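Putative oxidoreductase (Bacteroides fragilis NCTC 9343, PDB 3FHL) probably acts as a nicotinamide-dependent oxidoreductase of the Gfo/Idh/MocA family, with a Rossmann-fold domain for the dinucleotide. Local coordinates at residues 20-31 with 307-315. Sequence-based numbering, arbitrary orientation.
Sequences FHAPFISTNPHF and YGGFYQNIY
Tyr311 is the centre of the aromatic packing between residues 20-31 and 307-315. Ile25 CG1 makes a CH-pi contact over one face of the Tyr311 ring, 3.9 Å from its centroid, while Phe310 of the same helix covers the opposite face. An edge of the Tyr311 ring points at the face of Phe31 in a T-shaped pair, planes 81° apart. At the loop end, the rings of His30 and Tyr315 stack face to face and nearly parallel, centroids 3.7 Å apart; Pro29 lies on the other side of the imidazole. Phe24 leaves its helix beside the backbone N (chi1 -63°), which lays a ring face over Tyr307 C and Gly308 N, with Phe24 CD1 3.3 Å from Gly308 CA.

Polar links flank these rings. His21 ND1 and Tyr311 OH share a 2.7 Å hydrogen bond, and Glu95 OE2 is hydrogen-bonded to His21 NE2, so both imidazole nitrogens are engaged. Asn28 ND2 donates to Gln312 OE1 over 3.2 Å, the two amides nearly coplanar, while Asn28 OD1 receives His30 N in an Asx turn. One water bridges Phe20 O and Tyr307 O, another Asn28 ND2 and Gly308 O.

Helices 20-27 and 309-315 cross at -52°, packing a helix of the C-terminal part back against the first Rossmann-fold helix. Phe31 touches strands 6-10 and 68-71, Ile25 and Tyr311 meet Val70, and helix 261-266 adjoins Phe24 and Tyr307.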
loop_
_atom_site.group_PDB
_atom_site.type_symbol
_atom_site.label_atom_id
_atom_site.label_comp_id
_atom_site.label_asym_id
_atom_site.label_seq_id
_atom_site.Cartn_x
_atom_site.Cartn_y
_atom_site.Cartn_z
ATOM N N PHE C 20 28.222 -12.963 2.943
ATOM C CA PHE C 20 27.416 -13.615 1.906
ATOM C C PHE C 20 28.118 -14.699 1.091
ATOM O O PHE C 20 27.454 -15.582 0.532
ATOM C CB PHE C 20 26.855 -12.554 0.943
ATOM C CG PHE C 20 25.895 -11.594 1.596
ATOM C CD1 PHE C 20 24.645 -12.032 2.035
ATOM C CD2 PHE C 20 26.246 -10.265 1.786
ATOM C CE1 PHE C 20 23.756 -11.156 2.653
ATOM C CE2 PHE C 20 25.367 -9.379 2.396
ATOM C CZ PHE C 20 24.117 -9.828 2.832
ATOM N N HIS C 21 29.444 -14.624 0.999
ATOM C CA HIS C 21 30.170 -15.459 0.048
ATOM C C HIS C 21 31.056 -16.525 0.679
ATOM O O HIS C 21 30.783 -17.709 0.528
ATOM C CB HIS C 21 30.957 -14.580 -0.915
ATOM C CG HIS C 21 30.093 -13.620 -1.657
ATOM N ND1 HIS C 21 29.076 -14.033 -2.492
ATOM C CD2 HIS C 21 30.064 -12.270 -1.663
ATOM C CE1 HIS C 21 28.472 -12.973 -2.998
ATOM N NE2 HIS C 21 29.050 -11.892 -2.508
ATOM N N ALA C 22 32.100 -16.100 1.385
ATOM C CA ALA C 22 32.996 -17.047 2.082
ATOM C C ALA C 22 32.328 -18.123 2.960
ATOM O O ALA C 22 32.731 -19.280 2.879
ATOM C CB ALA C 22 34.098 -16.309 2.840
ATOM N N PRO C 23 31.306 -17.769 3.786
ATOM C CA PRO C 23 30.655 -18.836 4.554
ATOM C C PRO C 23 30.014 -19.956 3.725
ATOM O O PRO C 23 29.956 -21.088 4.197
ATOM C CB PRO C 23 29.572 -18.077 5.341
ATOM C CG PRO C 23 30.121 -16.743 5.485
ATOM C CD PRO C 23 30.727 -16.461 4.152
ATOM N N PHE C 24 29.557 -19.637 2.511
ATOM C CA PHE C 24 28.890 -20.607 1.633
ATOM C C PHE C 24 29.814 -21.318 0.635
ATOM O O PHE C 24 29.686 -22.524 0.428
ATOM C CB PHE C 24 27.699 -19.955 0.923
ATOM C CG PHE C 24 26.634 -19.507 1.876
ATOM C CD1 PHE C 24 25.787 -20.442 2.471
ATOM C CD2 PHE C 24 26.535 -18.171 2.251
ATOM C CE1 PHE C 24 24.806 -20.042 3.379
ATOM C CE2 PHE C 24 25.562 -17.758 3.166
ATOM C CZ PHE C 24 24.703 -18.701 3.739
ATOM N N ILE C 25 30.736 -20.579 0.029
ATOM C CA ILE C 25 31.774 -21.190 -0.809
ATOM C C ILE C 25 32.539 -22.238 0.021
ATOM O O ILE C 25 32.811 -23.334 -0.466
ATOM C CB ILE C 25 32.742 -20.133 -1.423
ATOM C CG1 ILE C 25 31.974 -19.121 -2.281
ATOM C CG2 ILE C 25 33.832 -20.823 -2.277
ATOM C CD1 ILE C 25 32.667 -17.806 -2.437
ATOM N N SER C 26 32.824 -21.902 1.282
ATOM C CA SER C 26 33.503 -22.785 2.230
ATOM C C SER C 26 32.708 -24.042 2.598
ATOM O O SER C 26 33.234 -25.155 2.499
ATOM C CB SER C 26 33.856 -22.018 3.502
ATOM O OG SER C 26 34.731 -22.760 4.326
ATOM N N THR C 27 31.447 -23.884 2.998
ATOM C CA THR C 27 30.670 -25.033 3.485
ATOM C C THR C 27 30.121 -25.920 2.371
ATOM O O THR C 27 29.864 -27.104 2.592
ATOM C CB THR C 27 29.525 -24.622 4.442
ATOM O OG1 THR C 27 28.699 -23.628 3.825
ATOM C CG2 THR C 27 30.090 -24.082 5.753
ATOM N N ASN C 28 29.934 -25.353 1.182
ATOM C CA ASN C 28 29.475 -26.153 0.050
ATOM C C ASN C 28 30.628 -27.064 -0.380
ATOM O O ASN C 28 31.727 -26.575 -0.677
ATOM C CB ASN C 28 29.000 -25.267 -1.102
ATOM C CG ASN C 28 28.245 -26.043 -2.176
ATOM O OD1 ASN C 28 28.746 -27.013 -2.715
ATOM N ND2 ASN C 28 27.038 -25.597 -2.497
ATOM N N PRO C 29 30.386 -28.388 -0.385
ATOM C CA PRO C 29 31.417 -29.377 -0.734
ATOM C C PRO C 29 31.817 -29.369 -2.212
ATOM O O PRO C 29 32.834 -29.959 -2.574
ATOM C CB PRO C 29 30.753 -30.711 -0.378
ATOM C CG PRO C 29 29.299 -30.452 -0.514
ATOM C CD PRO C 29 29.108 -29.038 -0.035
ATOM N N HIS C 30 31.038 -28.695 -3.052
ATOM C CA HIS C 30 31.330 -28.658 -4.485
ATOM C C HIS C 30 32.207 -27.475 -4.869
ATOM O O HIS C 30 32.524 -27.284 -6.047
ATOM C CB HIS C 30 30.045 -28.634 -5.303
ATOM C CG HIS C 30 29.107 -29.760 -4.997
ATOM N ND1 HIS C 30 29.339 -31.057 -5.403
ATOM C CD2 HIS C 30 27.922 -29.778 -4.339
ATOM C CE1 HIS C 30 28.347 -31.830 -4.995
ATOM N NE2 HIS C 30 27.471 -31.078 -4.350
ATOM N N PHE C 31 32.588 -26.672 -3.879
ATOM C CA PHE C 31 33.453 -25.523 -4.111
ATOM C C PHE C 31 34.657 -25.631 -3.209
ATOM O O PHE C 31 34.559 -26.154 -2.103
ATOM C CB PHE C 31 32.725 -24.193 -3.780
ATOM C CG PHE C 31 31.601 -23.855 -4.734
ATOM C CD1 PHE C 31 31.808 -22.972 -5.781
ATOM C CD2 PHE C 31 30.344 -24.433 -4.580
ATOM C CE1 PHE C 31 30.777 -22.675 -6.681
ATOM C CE2 PHE C 31 29.316 -24.157 -5.477
ATOM C CZ PHE C 31 29.529 -23.267 -6.513
ATOM N N TYR C 307 20.478 -18.920 1.535
ATOM C CA TYR C 307 21.463 -18.167 0.740
ATOM C C TYR C 307 22.549 -19.059 0.091
ATOM O O TYR C 307 23.189 -18.668 -0.904
ATOM C CB TYR C 307 22.135 -17.063 1.578
ATOM C CG TYR C 307 21.263 -15.848 1.917
ATOM C CD1 TYR C 307 21.654 -14.945 2.913
ATOM C CD2 TYR C 307 20.053 -15.604 1.252
ATOM C CE1 TYR C 307 20.861 -13.816 3.231
ATOM C CE2 TYR C 307 19.265 -14.487 1.560
ATOM C CZ TYR C 307 19.671 -13.603 2.556
ATOM O OH TYR C 307 18.883 -12.503 2.859
ATOM N N GLY C 308 22.765 -20.243 0.662
ATOM C CA GLY C 308 23.649 -21.243 0.050
ATOM C C GLY C 308 23.148 -21.726 -1.297
ATOM O O GLY C 308 23.936 -22.200 -2.119
ATOM N N GLY C 309 21.843 -21.556 -1.529
ATOM C CA GLY C 309 21.188 -21.966 -2.776
ATOM C C GLY C 309 21.719 -21.264 -4.002
ATOM O O GLY C 309 21.610 -21.793 -5.122
ATOM N N PHE C 310 22.284 -20.071 -3.810
ATOM C CA PHE C 310 22.885 -19.323 -4.908
ATOM C C PHE C 310 24.064 -20.110 -5.504
ATOM O O PHE C 310 24.162 -20.266 -6.727
ATOM C CB PHE C 310 23.361 -17.942 -4.449
ATOM C CG PHE C 310 24.114 -17.191 -5.507
ATOM C CD1 PHE C 310 23.430 -16.541 -6.532
ATOM C CD2 PHE C 310 25.510 -17.159 -5.504
ATOM C CE1 PHE C 310 24.114 -15.847 -7.518
ATOM C CE2 PHE C 310 26.206 -16.465 -6.500
ATOM C CZ PHE C 310 25.506 -15.813 -7.504
ATOM N N TYR C 311 24.929 -20.589 -4.617
ATOM C CA TYR C 311 26.113 -21.373 -4.971
ATOM C C TYR C 311 25.763 -22.782 -5.410
ATOM O O TYR C 311 26.332 -23.283 -6.377
ATOM C CB TYR C 311 27.139 -21.326 -3.830
ATOM C CG TYR C 311 27.827 -19.983 -3.811
ATOM C CD1 TYR C 311 28.729 -19.647 -4.822
ATOM C CD2 TYR C 311 27.545 -19.027 -2.826
ATOM C CE1 TYR C 311 29.354 -18.413 -4.853
ATOM C CE2 TYR C 311 28.158 -17.775 -2.852
ATOM C CZ TYR C 311 29.072 -17.486 -3.868
ATOM O OH TYR C 311 29.700 -16.269 -3.932
ATOM N N GLN C 312 24.769 -23.393 -4.763
ATOM C CA GLN C 312 24.310 -24.698 -5.191
ATOM C C GLN C 312 23.803 -24.627 -6.632
ATOM O O GLN C 312 24.097 -25.514 -7.441
ATOM C CB GLN C 312 23.239 -25.265 -4.249
ATOM C CG GLN C 312 22.758 -26.697 -4.596
ATOM C CD GLN C 312 23.846 -27.776 -4.443
ATOM O OE1 GLN C 312 24.906 -27.543 -3.855
ATOM N NE2 GLN C 312 23.575 -28.967 -4.982
ATOM N N ASN C 313 23.086 -23.554 -6.964
ATOM C CA ASN C 313 22.643 -23.356 -8.336
ATOM C C ASN C 313 23.792 -23.187 -9.330
ATOM O O ASN C 313 23.728 -23.712 -10.443
ATOM C CB ASN C 313 21.670 -22.181 -8.452
ATOM C CG ASN C 313 21.271 -21.906 -9.894
ATOM O OD1 ASN C 313 21.580 -20.853 -10.438
ATOM N ND2 ASN C 313 20.618 -22.880 -10.528
ATOM N N ILE C 314 24.825 -22.447 -8.928
ATOM C CA ILE C 314 25.998 -22.249 -9.774
ATOM C C ILE C 314 26.668 -23.589 -10.075
ATOM O O ILE C 314 27.023 -23.872 -11.236
ATOM C CB ILE C 314 26.980 -21.249 -9.143
ATOM C CG1 ILE C 314 26.414 -19.843 -9.273
ATOM C CG2 ILE C 314 28.388 -21.326 -9.793
ATOM C CD1 ILE C 314 27.313 -18.816 -8.735
ATOM N N TYR C 315 26.784 -24.423 -9.047
ATOM C CA TYR C 315 27.347 -25.755 -9.201
ATOM C C TYR C 315 26.532 -26.593 -10.182
ATOM O O TYR C 315 27.094 -27.184 -11.104
ATOM C CB TYR C 315 27.486 -26.469 -7.852
ATOM C CG TYR C 315 27.600 -27.978 -7.997
ATOM C CD1 TYR C 315 28.791 -28.575 -8.441
ATOM C CD2 TYR C 315 26.509 -28.804 -7.724
ATOM C CE1 TYR C 315 28.892 -29.960 -8.582
ATOM C CE2 TYR C 315 26.596 -30.183 -7.882
ATOM C CZ TYR C 315 27.783 -30.751 -8.309
ATOM O OH TYR C 315 27.852 -32.116 -8.452
HETATM O O HOH W 1 25.215 -16.603 -0.739
HETATM O O HOH W 2 26.133 -23.324 -0.940
#